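Local coordinates for N-terminal acetyltransferase-like protein (Chaetomium thermophilum, PDB 5NNP) that probably serves as the helical-repeat auxiliary subunit of an N-terminal acetyltransferase of the NatA type, an enzyme that acetylates protein N termini, at residues A[281-284]-A[285-289]; A[312-315]-A[316-320]; A[343-346]-A[347-350]; A[369-372]-A[373-377]; A[376-379]-A[380-384]. All blocks are in the same frame, centred on the assembly; numbering follows the deposited sequence.

Interaction 1: residues A[281-284]-A[285-289]; sequences DEYA and AKYPR. With CMC (carboxymethyl coenzyme *a), chain B.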
# COMPACT_ATOMS: atom_id res chain seq x y z
N ASP A 281 8.68 -32.89 6.84
CA ASP A 281 7.97 -33.84 7.68
C ASP A 281 8.30 -33.57 9.14
O ASP A 281 7.45 -33.68 10.02
CB ASP A 281 8.30 -35.29 7.30
CG ASP A 281 7.73 -35.68 5.96
OD1 ASP A 281 6.76 -35.05 5.52
OD2 ASP A 281 8.25 -36.63 5.34
N GLU A 282 9.55 -33.20 9.38
CA GLU A 282 9.99 -32.94 10.74
C GLU A 282 9.17 -31.83 11.39
O GLU A 282 8.74 -31.99 12.53
CB GLU A 282 11.46 -32.57 10.75
CG GLU A 282 11.99 -32.31 12.13
CD GLU A 282 13.44 -31.97 12.12
OE1 GLU A 282 14.20 -32.68 11.42
OE2 GLU A 282 13.82 -30.99 12.80
N TYR A 283 8.92 -30.74 10.68
CA TYR A 283 8.14 -29.64 11.26
C TYR A 283 6.66 -29.94 11.25
O TYR A 283 5.93 -29.44 12.09
CB TYR A 283 8.46 -28.32 10.55
CG TYR A 283 9.82 -27.82 11.02
CD1 TYR A 283 9.95 -27.05 12.16
CD2 TYR A 283 10.98 -28.21 10.36
CE1 TYR A 283 11.18 -26.64 12.61
CE2 TYR A 283 12.20 -27.81 10.80
CZ TYR A 283 12.31 -27.03 11.92
OH TYR A 283 13.56 -26.63 12.36
N ALA A 284 6.21 -30.78 10.32
CA ALA A 284 4.80 -31.20 10.27
C ALA A 284 4.44 -32.04 11.50
O ALA A 284 3.36 -31.89 12.08
CB ALA A 284 4.52 -31.98 9.00
N ALA A 285 5.36 -32.90 11.90
CA ALA A 285 5.22 -33.68 13.12
C ALA A 285 5.24 -32.77 14.35
O ALA A 285 4.46 -32.96 15.29
CB ALA A 285 6.33 -34.70 13.22
N LYS A 286 6.13 -31.78 14.34
CA LYS A 286 6.33 -30.91 15.49
C LYS A 286 5.21 -29.90 15.60
O LYS A 286 4.88 -29.43 16.69
CB LYS A 286 7.68 -30.20 15.38
CG LYS A 286 8.18 -29.52 16.64
CD LYS A 286 9.54 -28.88 16.42
CE LYS A 286 10.06 -28.20 17.68
NZ LYS A 286 11.35 -27.51 17.44
N TYR A 287 4.60 -29.57 14.47
CA TYR A 287 3.57 -28.54 14.39
C TYR A 287 2.37 -29.00 13.54
O TYR A 287 2.18 -28.56 12.41
CB TYR A 287 4.17 -27.24 13.83
CG TYR A 287 5.25 -26.63 14.70
CD1 TYR A 287 4.95 -26.08 15.94
CD2 TYR A 287 6.59 -26.62 14.28
CE1 TYR A 287 5.93 -25.53 16.74
CE2 TYR A 287 7.58 -26.07 15.08
CZ TYR A 287 7.24 -25.52 16.31
OH TYR A 287 8.21 -24.97 17.12
N PRO A 288 1.55 -29.89 14.12
CA PRO A 288 0.41 -30.54 13.45
C PRO A 288 -0.59 -29.59 12.81
O PRO A 288 -1.32 -30.02 11.92
CB PRO A 288 -0.25 -31.30 14.59
CG PRO A 288 0.85 -31.59 15.52
CD PRO A 288 1.72 -30.37 15.50
N ARG A 289 -0.64 -28.33 13.25
CA ARG A 289 -1.58 -27.37 12.68
C ARG A 289 -0.98 -26.56 11.53
O ARG A 289 -1.66 -25.71 10.95
CB ARG A 289 -2.09 -26.41 13.74
CG ARG A 289 -2.60 -27.06 15.00
CD ARG A 289 -3.74 -26.24 15.58
NE ARG A 289 -5.01 -26.65 14.99
CZ ARG A 289 -6.18 -26.10 15.26
NH1 ARG A 289 -6.26 -25.10 16.12
NH2 ARG A 289 -7.28 -26.56 14.67
N1A CMC B . -17.97 -21.67 11.20
C2A CMC B . -17.66 -22.04 12.48
N3A CMC B . -16.38 -21.94 12.95
C4A CMC B . -15.40 -21.47 12.14
C5A CMC B . -15.71 -21.08 10.82
C6A CMC B . -17.03 -21.19 10.37
N6A CMC B . -17.34 -20.81 9.07
N7A CMC B . -14.44 -20.62 10.21
C8A CMC B . -13.49 -20.76 11.18
N9A CMC B . -14.09 -21.26 12.26
C1B CMC B . -13.37 -21.51 13.46
C2B CMC B . -12.92 -22.91 13.57
O2B CMC B . -13.29 -23.40 14.86
C3B CMC B . -11.47 -22.87 13.51
O3B CMC B . -10.94 -23.75 14.51
P3B CMC B . -10.68 -25.25 14.12
O7A CMC B . -10.29 -26.03 15.31
O8A CMC B . -9.64 -25.38 12.95
O9A CMC B . -11.94 -25.90 13.77
C4B CMC B . -11.11 -21.49 13.91
O4B CMC B . -12.18 -20.69 13.47
C5B CMC B . -9.87 -21.12 13.17
O5B CMC B . -10.21 -21.32 11.80
P1A CMC B . -9.44 -20.32 10.79
O1A CMC B . -9.21 -20.97 9.46
O2A CMC B . -8.09 -19.95 11.39
O3A CMC B . -10.31 -18.96 10.57
P2A CMC B . -10.40 -18.13 9.23
O4A CMC B . -11.37 -18.81 8.30
O5A CMC B . -9.06 -18.05 8.59
O6A CMC B . -10.90 -16.68 9.57
CBP CMC B . -12.55 -15.07 10.28
CCP CMC B . -11.91 -16.48 10.54
CDP CMC B . -11.39 -14.04 10.42
CEP CMC B . -13.66 -14.76 11.34
CAP CMC B . -13.17 -15.09 8.85
OAP CMC B . -14.25 -15.95 8.80
C9P CMC B . -13.61 -13.73 8.31
O9P CMC B . -12.81 -12.99 7.72
N8P CMC B . -14.99 -13.30 8.45
C7P CMC B . -15.44 -12.03 7.91
C6P CMC B . -14.74 -10.79 8.54
C5P CMC B . -14.90 -10.91 10.04
O5P CMC B . -15.98 -11.16 10.52
N4P CMC B . -13.74 -10.76 10.87
C3P CMC B . -13.88 -10.91 12.31
C2P CMC B . -13.94 -9.55 13.00
S1P CMC B . -14.10 -9.84 14.78
C1 CMC B . -12.80 -8.94 15.63
C2 CMC B . -12.55 -7.67 14.86
O21 CMC B . -11.65 -7.60 14.03

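Interaction 2: residues A[312-315]-A[316-320]; sequences AYLT and LMFDK. With CMC (carboxymethyl coenzyme *a), chain B.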
# COMPACT_ATOMS: atom_id res chain seq x y z
N ALA A 312 -3.16 -37.88 0.65
CA ALA A 312 -3.24 -37.71 2.10
C ALA A 312 -3.59 -36.28 2.51
O ALA A 312 -4.29 -36.08 3.51
CB ALA A 312 -1.97 -38.14 2.74
N TYR A 313 -3.13 -35.29 1.75
CA TYR A 313 -3.48 -33.91 2.04
C TYR A 313 -4.94 -33.65 1.68
O TYR A 313 -5.68 -33.07 2.48
CB TYR A 313 -2.55 -32.94 1.28
CG TYR A 313 -2.83 -31.49 1.54
CD1 TYR A 313 -2.30 -30.85 2.65
CD2 TYR A 313 -3.62 -30.74 0.67
CE1 TYR A 313 -2.55 -29.50 2.90
CE2 TYR A 313 -3.88 -29.38 0.91
CZ TYR A 313 -3.34 -28.77 2.03
OH TYR A 313 -3.57 -27.43 2.30
N LEU A 314 -5.36 -34.08 0.49
CA LEU A 314 -6.74 -33.90 0.06
C LEU A 314 -7.75 -34.56 1.01
O LEU A 314 -8.80 -33.98 1.30
CB LEU A 314 -6.94 -34.44 -1.36
CG LEU A 314 -6.49 -33.50 -2.48
CD1 LEU A 314 -6.82 -34.10 -3.83
CD2 LEU A 314 -7.13 -32.11 -2.33
N THR A 315 -7.43 -35.74 1.51
CA THR A 315 -8.32 -36.43 2.44
C THR A 315 -8.57 -35.61 3.70
O THR A 315 -9.70 -35.50 4.17
CB THR A 315 -7.78 -37.80 2.85
OG1 THR A 315 -7.55 -38.61 1.69
CG2 THR A 315 -8.78 -38.51 3.78
N LEU A 316 -7.49 -35.06 4.26
CA LEU A 316 -7.59 -34.15 5.40
C LEU A 316 -8.54 -32.99 5.12
O LEU A 316 -9.42 -32.69 5.93
CB LEU A 316 -6.22 -33.59 5.79
CG LEU A 316 -5.34 -34.44 6.69
CD1 LEU A 316 -3.95 -33.86 6.72
CD2 LEU A 316 -5.92 -34.49 8.09
N MET A 317 -8.35 -32.33 3.99
CA MET A 317 -9.11 -31.12 3.73
C MET A 317 -10.57 -31.45 3.41
O MET A 317 -11.49 -30.82 3.94
CB MET A 317 -8.48 -30.30 2.60
CG MET A 317 -7.02 -29.90 2.86
SD MET A 317 -6.76 -28.73 4.23
CE MET A 317 -6.77 -27.17 3.35
N PHE A 318 -10.78 -32.45 2.57
CA PHE A 318 -12.15 -32.83 2.22
C PHE A 318 -12.91 -33.32 3.44
O PHE A 318 -14.07 -32.97 3.62
CB PHE A 318 -12.15 -33.88 1.12
CG PHE A 318 -11.72 -33.34 -0.20
CD1 PHE A 318 -11.74 -31.97 -0.43
CD2 PHE A 318 -11.28 -34.19 -1.21
CE1 PHE A 318 -11.35 -31.45 -1.65
CE2 PHE A 318 -10.89 -33.68 -2.44
CZ PHE A 318 -10.92 -32.31 -2.66
N ASP A 319 -12.26 -34.12 4.27
CA ASP A 319 -12.92 -34.63 5.47
C ASP A 319 -13.35 -33.50 6.40
O ASP A 319 -14.38 -33.58 7.07
CB ASP A 319 -12.02 -35.60 6.20
CG ASP A 319 -12.00 -36.97 5.55
OD1 ASP A 319 -12.80 -37.19 4.61
OD2 ASP A 319 -11.21 -37.82 5.99
N LYS A 320 -12.54 -32.45 6.41
CA LYS A 320 -12.78 -31.28 7.22
C LYS A 320 -13.82 -30.39 6.53
O LYS A 320 -14.37 -29.47 7.12
CB LYS A 320 -11.45 -30.54 7.45
CG LYS A 320 -11.44 -29.58 8.64
CD LYS A 320 -10.13 -28.78 8.70
CE LYS A 320 -10.33 -27.38 9.30
NZ LYS A 320 -10.69 -27.37 10.76
N1A CMC B . -17.97 -21.67 11.20
C2A CMC B . -17.66 -22.04 12.48
N3A CMC B . -16.38 -21.94 12.95
C4A CMC B . -15.40 -21.47 12.14
C5A CMC B . -15.71 -21.08 10.82
C6A CMC B . -17.03 -21.19 10.37
N6A CMC B . -17.34 -20.81 9.07
N7A CMC B . -14.44 -20.62 10.21
C8A CMC B . -13.49 -20.76 11.18
N9A CMC B . -14.09 -21.26 12.26
C1B CMC B . -13.37 -21.51 13.46
C2B CMC B . -12.92 -22.91 13.57
O2B CMC B . -13.29 -23.40 14.86
C3B CMC B . -11.47 -22.87 13.51
O3B CMC B . -10.94 -23.75 14.51
P3B CMC B . -10.68 -25.25 14.12
O7A CMC B . -10.29 -26.03 15.31
O8A CMC B . -9.64 -25.38 12.95
O9A CMC B . -11.94 -25.90 13.77
C4B CMC B . -11.11 -21.49 13.91
O4B CMC B . -12.18 -20.69 13.47
C5B CMC B . -9.87 -21.12 13.17
O5B CMC B . -10.21 -21.32 11.80
P1A CMC B . -9.44 -20.32 10.79
O1A CMC B . -9.21 -20.97 9.46
O2A CMC B . -8.09 -19.95 11.39
O3A CMC B . -10.31 -18.96 10.57
P2A CMC B . -10.40 -18.13 9.23
O4A CMC B . -11.37 -18.81 8.30
O5A CMC B . -9.06 -18.05 8.59
O6A CMC B . -10.90 -16.68 9.57
CBP CMC B . -12.55 -15.07 10.28
CCP CMC B . -11.91 -16.48 10.54
CDP CMC B . -11.39 -14.04 10.42
CEP CMC B . -13.66 -14.76 11.34
CAP CMC B . -13.17 -15.09 8.85
OAP CMC B . -14.25 -15.95 8.80
C9P CMC B . -13.61 -13.73 8.31
O9P CMC B . -12.81 -12.99 7.72
N8P CMC B . -14.99 -13.30 8.45
C7P CMC B . -15.44 -12.03 7.91
C6P CMC B . -14.74 -10.79 8.54
C5P CMC B . -14.90 -10.91 10.04
O5P CMC B . -15.98 -11.16 10.52
N4P CMC B . -13.74 -10.76 10.87
C3P CMC B . -13.88 -10.91 12.31
C2P CMC B . -13.94 -9.55 13.00
S1P CMC B . -14.10 -9.84 14.78
C1 CMC B . -12.80 -8.94 15.63
C2 CMC B . -12.55 -7.67 14.86
O21 CMC B . -11.65 -7.60 14.03

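Interaction 3: residues A[343-346]-A[347-350]; sequences ASLA and EEYL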
# COMPACT_ATOMS: atom_id res chain seq x y z
N ALA A 343 -7.09 -33.85 -9.96
CA ALA A 343 -8.47 -34.12 -10.35
C ALA A 343 -8.82 -35.60 -10.16
O ALA A 343 -9.90 -35.96 -9.65
CB ALA A 343 -8.69 -33.68 -11.78
N SER A 344 -7.90 -36.47 -10.56
CA SER A 344 -8.08 -37.90 -10.41
C SER A 344 -8.23 -38.28 -8.94
O SER A 344 -9.06 -39.11 -8.59
CB SER A 344 -6.90 -38.65 -11.04
OG SER A 344 -6.98 -40.05 -10.80
N LEU A 345 -7.44 -37.66 -8.07
CA LEU A 345 -7.53 -37.96 -6.64
C LEU A 345 -8.86 -37.51 -6.04
O LEU A 345 -9.42 -38.19 -5.17
CB LEU A 345 -6.38 -37.32 -5.88
CG LEU A 345 -5.05 -38.03 -6.10
CD1 LEU A 345 -3.96 -37.29 -5.35
CD2 LEU A 345 -5.15 -39.48 -5.64
N ALA A 346 -9.35 -36.36 -6.49
CA ALA A 346 -10.64 -35.86 -6.03
C ALA A 346 -11.76 -36.82 -6.44
O ALA A 346 -12.62 -37.18 -5.64
CB ALA A 346 -10.91 -34.48 -6.59
N GLU A 347 -11.74 -37.22 -7.70
CA GLU A 347 -12.70 -38.17 -8.21
C GLU A 347 -12.61 -39.47 -7.42
O GLU A 347 -13.62 -40.12 -7.13
CB GLU A 347 -12.46 -38.42 -9.70
CG GLU A 347 -13.67 -38.97 -10.42
CD GLU A 347 -14.70 -37.90 -10.72
OE1 GLU A 347 -14.28 -36.81 -11.16
OE2 GLU A 347 -15.91 -38.14 -10.52
N GLU A 348 -11.39 -39.83 -7.06
CA GLU A 348 -11.09 -41.05 -6.32
C GLU A 348 -11.69 -40.98 -4.91
O GLU A 348 -12.24 -41.96 -4.41
CB GLU A 348 -9.59 -41.25 -6.25
CG GLU A 348 -9.12 -42.67 -6.23
CD GLU A 348 -7.60 -42.75 -6.20
OE1 GLU A 348 -7.02 -42.58 -5.10
OE2 GLU A 348 -6.98 -42.97 -7.26
N TYR A 349 -11.57 -39.82 -4.29
CA TYR A 349 -12.10 -39.58 -2.95
C TYR A 349 -13.63 -39.61 -2.96
O TYR A 349 -14.26 -40.22 -2.10
CB TYR A 349 -11.57 -38.24 -2.43
CG TYR A 349 -12.20 -37.79 -1.13
CD1 TYR A 349 -13.42 -37.12 -1.12
CD2 TYR A 349 -11.56 -38.01 0.09
CE1 TYR A 349 -13.99 -36.71 0.06
CE2 TYR A 349 -12.13 -37.60 1.28
CZ TYR A 349 -13.34 -36.95 1.26
OH TYR A 349 -13.90 -36.54 2.44
N LEU A 350 -14.20 -38.92 -3.94
CA LEU A 350 -15.64 -38.92 -4.21
C LEU A 350 -16.21 -40.34 -4.26
O LEU A 350 -17.26 -40.64 -3.69
CB LEU A 350 -15.89 -38.24 -5.54
CG LEU A 350 -17.26 -37.62 -5.73
CD1 LEU A 350 -17.43 -36.54 -4.68
CD2 LEU A 350 -17.31 -37.03 -7.11

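Interaction 4: residues A[369-372]-A[373-377]; sequences KGKG and AALYY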
# COMPACT_ATOMS: atom_id res chain seq x y z
N LYS A 369 -20.21 -33.31 4.37
CA LYS A 369 -19.39 -32.18 3.94
C LYS A 369 -18.23 -32.60 3.06
O LYS A 369 -17.90 -31.89 2.12
CB LYS A 369 -18.88 -31.37 5.14
CG LYS A 369 -18.08 -32.15 6.17
CD LYS A 369 -17.44 -31.21 7.18
CE LYS A 369 -17.22 -31.87 8.53
NZ LYS A 369 -18.52 -32.08 9.26
N GLY A 370 -17.62 -33.75 3.36
CA GLY A 370 -16.58 -34.32 2.53
C GLY A 370 -16.99 -34.42 1.07
O GLY A 370 -16.23 -34.02 0.18
N LYS A 371 -18.18 -34.95 0.81
CA LYS A 371 -18.66 -35.14 -0.56
C LYS A 371 -18.91 -33.82 -1.27
O LYS A 371 -18.60 -33.67 -2.45
CB LYS A 371 -19.94 -35.98 -0.58
CG LYS A 371 -20.56 -36.08 -1.96
CD LYS A 371 -21.56 -37.22 -2.06
CE LYS A 371 -21.99 -37.46 -3.51
NZ LYS A 371 -22.88 -38.64 -3.67
N GLY A 372 -19.50 -32.88 -0.54
CA GLY A 372 -19.66 -31.53 -1.05
C GLY A 372 -18.31 -30.92 -1.40
O GLY A 372 -18.14 -30.33 -2.47
N ALA A 373 -17.33 -31.11 -0.52
CA ALA A 373 -16.03 -30.47 -0.68
C ALA A 373 -15.28 -31.00 -1.92
O ALA A 373 -14.62 -30.24 -2.62
CB ALA A 373 -15.18 -30.65 0.60
N ALA A 374 -15.39 -32.30 -2.19
CA ALA A 374 -14.77 -32.87 -3.39
C ALA A 374 -15.51 -32.45 -4.65
O ALA A 374 -14.89 -32.15 -5.66
CB ALA A 374 -14.73 -34.40 -3.29
N LEU A 375 -16.84 -32.44 -4.60
CA LEU A 375 -17.60 -32.03 -5.78
C LEU A 375 -17.30 -30.57 -6.08
O LEU A 375 -17.15 -30.17 -7.23
CB LEU A 375 -19.11 -32.27 -5.58
CG LEU A 375 -19.62 -33.72 -5.54
CD1 LEU A 375 -21.09 -33.75 -5.14
CD2 LEU A 375 -19.43 -34.44 -6.88
N TYR A 376 -17.20 -29.77 -5.02
CA TYR A 376 -16.88 -28.35 -5.16
C TYR A 376 -15.47 -28.13 -5.69
O TYR A 376 -15.23 -27.17 -6.43
CB TYR A 376 -17.03 -27.64 -3.82
CG TYR A 376 -16.81 -26.15 -3.90
CD1 TYR A 376 -17.62 -25.36 -4.70
CD2 TYR A 376 -15.80 -25.53 -3.18
CE1 TYR A 376 -17.43 -23.99 -4.77
CE2 TYR A 376 -15.61 -24.17 -3.25
CZ TYR A 376 -16.42 -23.41 -4.05
OH TYR A 376 -16.23 -22.05 -4.12
N TYR A 377 -14.54 -29.00 -5.30
CA TYR A 377 -13.17 -28.91 -5.81
C TYR A 377 -13.18 -29.17 -7.31
O TYR A 377 -12.50 -28.48 -8.08
CB TYR A 377 -12.22 -29.90 -5.12
CG TYR A 377 -10.79 -29.79 -5.60
CD1 TYR A 377 -10.37 -30.39 -6.79
CD2 TYR A 377 -9.84 -29.08 -4.87
CE1 TYR A 377 -9.06 -30.29 -7.23
CE2 TYR A 377 -8.54 -28.97 -5.30
CZ TYR A 377 -8.15 -29.57 -6.48
OH TYR A 377 -6.84 -29.46 -6.89

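Interaction 5: residues A[376-379]-A[380-384]; sequences YYLA and QHYNY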
# COMPACT_ATOMS: atom_id res chain seq x y z
N TYR A 376 -17.20 -29.77 -5.02
CA TYR A 376 -16.88 -28.35 -5.16
C TYR A 376 -15.47 -28.13 -5.69
O TYR A 376 -15.23 -27.17 -6.43
CB TYR A 376 -17.03 -27.64 -3.82
CG TYR A 376 -16.81 -26.15 -3.90
CD1 TYR A 376 -17.62 -25.36 -4.70
CD2 TYR A 376 -15.80 -25.53 -3.18
CE1 TYR A 376 -17.43 -23.99 -4.77
CE2 TYR A 376 -15.61 -24.17 -3.25
CZ TYR A 376 -16.42 -23.41 -4.05
OH TYR A 376 -16.23 -22.05 -4.12
N TYR A 377 -14.54 -29.00 -5.30
CA TYR A 377 -13.17 -28.91 -5.81
C TYR A 377 -13.18 -29.17 -7.31
O TYR A 377 -12.50 -28.48 -8.08
CB TYR A 377 -12.22 -29.90 -5.12
CG TYR A 377 -10.79 -29.79 -5.60
CD1 TYR A 377 -10.37 -30.39 -6.79
CD2 TYR A 377 -9.84 -29.08 -4.87
CE1 TYR A 377 -9.06 -30.29 -7.23
CE2 TYR A 377 -8.54 -28.97 -5.30
CZ TYR A 377 -8.15 -29.57 -6.48
OH TYR A 377 -6.84 -29.46 -6.89
N LEU A 378 -13.93 -30.18 -7.70
CA LEU A 378 -13.99 -30.54 -9.10
C LEU A 378 -14.67 -29.44 -9.91
O LEU A 378 -14.31 -29.19 -11.06
CB LEU A 378 -14.70 -31.87 -9.28
CG LEU A 378 -13.84 -33.07 -8.89
CD1 LEU A 378 -14.70 -34.30 -8.62
CD2 LEU A 378 -12.82 -33.34 -9.99
N ALA A 379 -15.64 -28.76 -9.29
CA ALA A 379 -16.37 -27.69 -9.98
C ALA A 379 -15.39 -26.59 -10.33
O ALA A 379 -15.40 -26.05 -11.44
CB ALA A 379 -17.48 -27.16 -9.12
N GLN A 380 -14.54 -26.28 -9.37
CA GLN A 380 -13.58 -25.21 -9.54
C GLN A 380 -12.44 -25.60 -10.47
O GLN A 380 -11.97 -24.78 -11.25
CB GLN A 380 -13.05 -24.78 -8.18
CG GLN A 380 -14.06 -23.94 -7.45
CD GLN A 380 -13.54 -23.43 -6.16
OE1 GLN A 380 -13.25 -24.20 -5.24
NE2 GLN A 380 -13.42 -22.12 -6.06
N HIS A 381 -12.02 -26.86 -10.38
CA HIS A 381 -10.99 -27.39 -11.27
C HIS A 381 -11.34 -27.10 -12.72
O HIS A 381 -10.55 -26.52 -13.46
CB HIS A 381 -10.83 -28.90 -11.06
CG HIS A 381 -9.77 -29.53 -11.92
ND1 HIS A 381 -8.48 -29.75 -11.48
CD2 HIS A 381 -9.83 -30.02 -13.18
CE1 HIS A 381 -7.78 -30.33 -12.44
NE2 HIS A 381 -8.58 -30.50 -13.48
N TYR A 382 -12.54 -27.50 -13.11
CA TYR A 382 -12.96 -27.39 -14.49
C TYR A 382 -13.48 -26.01 -14.85
O TYR A 382 -13.84 -25.75 -15.99
CB TYR A 382 -13.99 -28.47 -14.77
CG TYR A 382 -13.36 -29.83 -14.77
CD1 TYR A 382 -12.55 -30.23 -15.83
CD2 TYR A 382 -13.55 -30.69 -13.71
CE1 TYR A 382 -11.95 -31.48 -15.84
CE2 TYR A 382 -12.96 -31.94 -13.71
CZ TYR A 382 -12.16 -32.33 -14.78
OH TYR A 382 -11.58 -33.57 -14.77
N ASN A 383 -13.50 -25.12 -13.87
CA ASN A 383 -13.80 -23.72 -14.13
C ASN A 383 -12.51 -22.93 -14.34
O ASN A 383 -12.49 -21.88 -15.00
CB ASN A 383 -14.62 -23.13 -12.99
CG ASN A 383 -15.28 -21.84 -13.37
OD1 ASN A 383 -15.59 -21.59 -14.54
ND2 ASN A 383 -15.51 -20.98 -12.37
N TYR A 384 -11.42 -23.45 -13.79
CA TYR A 384 -10.12 -22.80 -13.85
C TYR A 384 -9.58 -22.79 -15.29
O TYR A 384 -9.72 -23.77 -16.03
CB TYR A 384 -9.15 -23.50 -12.90
CG TYR A 384 -7.90 -22.71 -12.59
CD1 TYR A 384 -7.97 -21.48 -11.98
CD2 TYR A 384 -6.65 -23.22 -12.91
CE1 TYR A 384 -6.83 -20.75 -11.69
CE2 TYR A 384 -5.50 -22.50 -12.62
CZ TYR A 384 -5.60 -21.27 -12.01
OH TYR A 384 -4.47 -20.56 -11.73

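Interaction 1: residues A[281-284]-A[285-289]
Tyr283 and Tyr287 stand side by side, one turn apart, where helix 273-286 ends. Their rings meet edge to edge, with Tyr283 CD1 3.9 Å from Tyr287 CE2. Tyr287 N gives a weak bond to Tyr283 O as the chain leaves helical geometry. Lys286 CG lies over one face of the Tyr287 ring, near its rim. This is the tight part, and Tyr283 is buried against Leu249 and Leu262. Lys286 NZ forms a salt bridge, and Tyr287 OH a hydrogen bond, with Asp250 OD1. An alanine in place of Tyr287 would remove the ring beside the Tyr283 edge and would probably leave Asp250 without one hydrogen-bond partner. The other side is loose. Glu282 and Ala285 are exposed, and Glu282 OE2 stays 6.3 Å from Lys286 NZ. Arg289 NH2 donates to O7A of the 3'-phosphate of carboxymethyl coenzyme A (3.1 Å). Arg289 NH1 pairs with an acidic side chain of another protein chain. The chemistry suggests an aromatic anchor and a cationic arm that probably steadies the phosphate.

Interaction 2: residues A[312-315]-A[316-320]
Tyr313 and Met317, one turn apart on helix 303-320, form a Met-aromatic contact. Met317 can be followed outward. Met317 CB sits 3.9 Å from the carbonyl oxygen Tyr313 O. Chi1 of -58° sets CG beside the backbone N, and this brings Met317 CG over one face of the Tyr313 ring, 4.1 Å from the centroid, as a CH-pi contact. The chain bends at chi2 and chi3. Met317 SD lies obliquely to the Tyr313 ring, 4.6 Å from its centroid. The methyl CE ends beside the phenol oxygen Tyr313 OH, which is hydrogen-bonded to Asp291. On the next row, Leu314 and Phe318 point the same way, with Leu314 CD2 3.8 Å from Phe318 CZ. The backbone bond Phe318 N to Leu314 O is nearly straight at 171°. Thr315 and Asp319 also run alongside each other, the methyl CG2 of Thr315 near OD2 of Asp319. Thr315 OG1 turns back to Lys311 O, and Asp319 OD1 bonds to Tyr349 OH. Lys320 reaches the coenzyme, which the chain of another protein also binds. From its bent chain, Lys320 NZ donates a hydrogen bond to O8A, a 3'-phosphate oxygen of carboxymethyl coenzyme A, at 3.1 Å.

Interaction 3: residues A[343-346]-A[347-350]
Residues 343-346 and 347-350 are consecutive turns of one regular alpha-helix, 336-352, joined by four i to i+4 backbone hydrogen bonds. Glu347 N donates to Ala343 O at 170°, and Leu350 N to Ala346 O at 175°. The middle bonds, Glu348 N to Ser344 O and Tyr349 N to Leu345 O, are more bent. The helix lies in the alpha-helical array assigned to the family of NatA auxiliary subunits.

Leu345 and Glu348 carry the side-chain contact, lying alongside and pointing the same way. The extended chain of Glu348 carries its carboxylate alongside the Leu345 methyl CD2. The carboxylate is gripped from helix 303-320: OE1 forms a salt bridge with Lys311, and OE2 has a long, weak ion pair with Arg307. Leu345 packs on the same helix, against Ala310, Lys311 and Leu314. The methyl thus lies beside a carboxylate that is paired with Lys311.

Glu347 bends away at chi2 (78°), toward helices 369-381 and 390-403. Its OE1 has a weak hydrogen bond with Tyr396 OH. Tyr349 meets Phe318 edge-to-face, while Leu350 packs on Leu375. Across the helix turn itself, Leu345 CD2 comes to 3.7 Å from Glu348 OE1 and 4.1 Å from Glu348 CD.

Interaction 4: residues A[369-372]-A[373-377]
Two different first torsions bring Lys371 and Leu375 together. Lys371 has CG opposite its backbone N (chi1 173°) and then runs extended. Leu375 turns CG to the side of its own N (chi1 -70°), back toward the preceding turn. The two chains lie alongside and point the same way. Lys371 CG is 4.0 Å from Leu375 CD1, and Lys371 CE is 4.2 Å from the same methyl. The contact is aliphatic and leaves the ammonium group out of it. In the backbone, Leu375 N bonds to Lys371 O, Ala373 N to Lys369 O and Tyr376 N to Gly372 O, three of four such bonds across the first turns of helix 369-381. From residue 374 onward this helix lies in a predicted tetratricopeptide repeat. Gly370, Gly372, Ala373 and Ala374 are all small and buried, which suits close helix approach. Ala373 and Ala374 meet Phe318 of helix 303-320. Ala374 also touches Tyr349 and Leu350 of helix 336-352, while Leu375 packs on Lys399 and Ala400 of helix 390-403.

Interaction 5: residues A[376-379]-A[380-384]
Three i to i+4 backbone bonds, including Gln380 N to Tyr376 O at 3.1 Å, link these residues at the C-terminal part of helix 369-381, within a predicted tetratricopeptide repeat. Gln380 crosses the Tyr376 ring obliquely. Its CG lies over one face, near the rim, and the amide continues across, its plane 30° from the ring. Gln380 CD is 3.6 Å from both CE2 and CZ of Tyr376. Tyr376 OH bonds to Thr413 OG1. A leucine in place of Tyr376 would probably leave the Gln380 amide without its flat support and Thr413 without the hydroxyl. Leu378 and Tyr382 run alongside each other, with Leu378 CD2 4.0 Å from Tyr382 CE2, and the carbonyl Leu378 O sits at the edge of the Tyr382 ring. His381 CD2 lies over the centre of the Tyr382 ring. His381 ND1 bonds to Tyr333 OH. Gln380 O accepts from two donors on the same face of its plane, Asn383 N at 3.1 Å and Tyr384 N at 2.9 Å.

All five contacts are local, within one helical turn or at a helix end. Interaction 1 lies at the surface, interactions 2 and 3 are partly buried, and interactions 4 and 5 are buried. Interactions 1 and 2 share a task: each sends one cation to the same coenzyme phosphate. Their centres are 16 Å apart and they do not touch. Interactions 4 and 5 lie on one helix, 369-381, and share Tyr376 and Tyr377. Interactions 2 to 5 interlock: Phe318 CZ packs 3.7 Å from Tyr377 CB, and Ala343 CB lies 3.5 Å from His381 CE1. Charge meets the coenzyme in 1 and 2, a salt bridge marks 3, small residues 4, and aromatic and polar side chains 5.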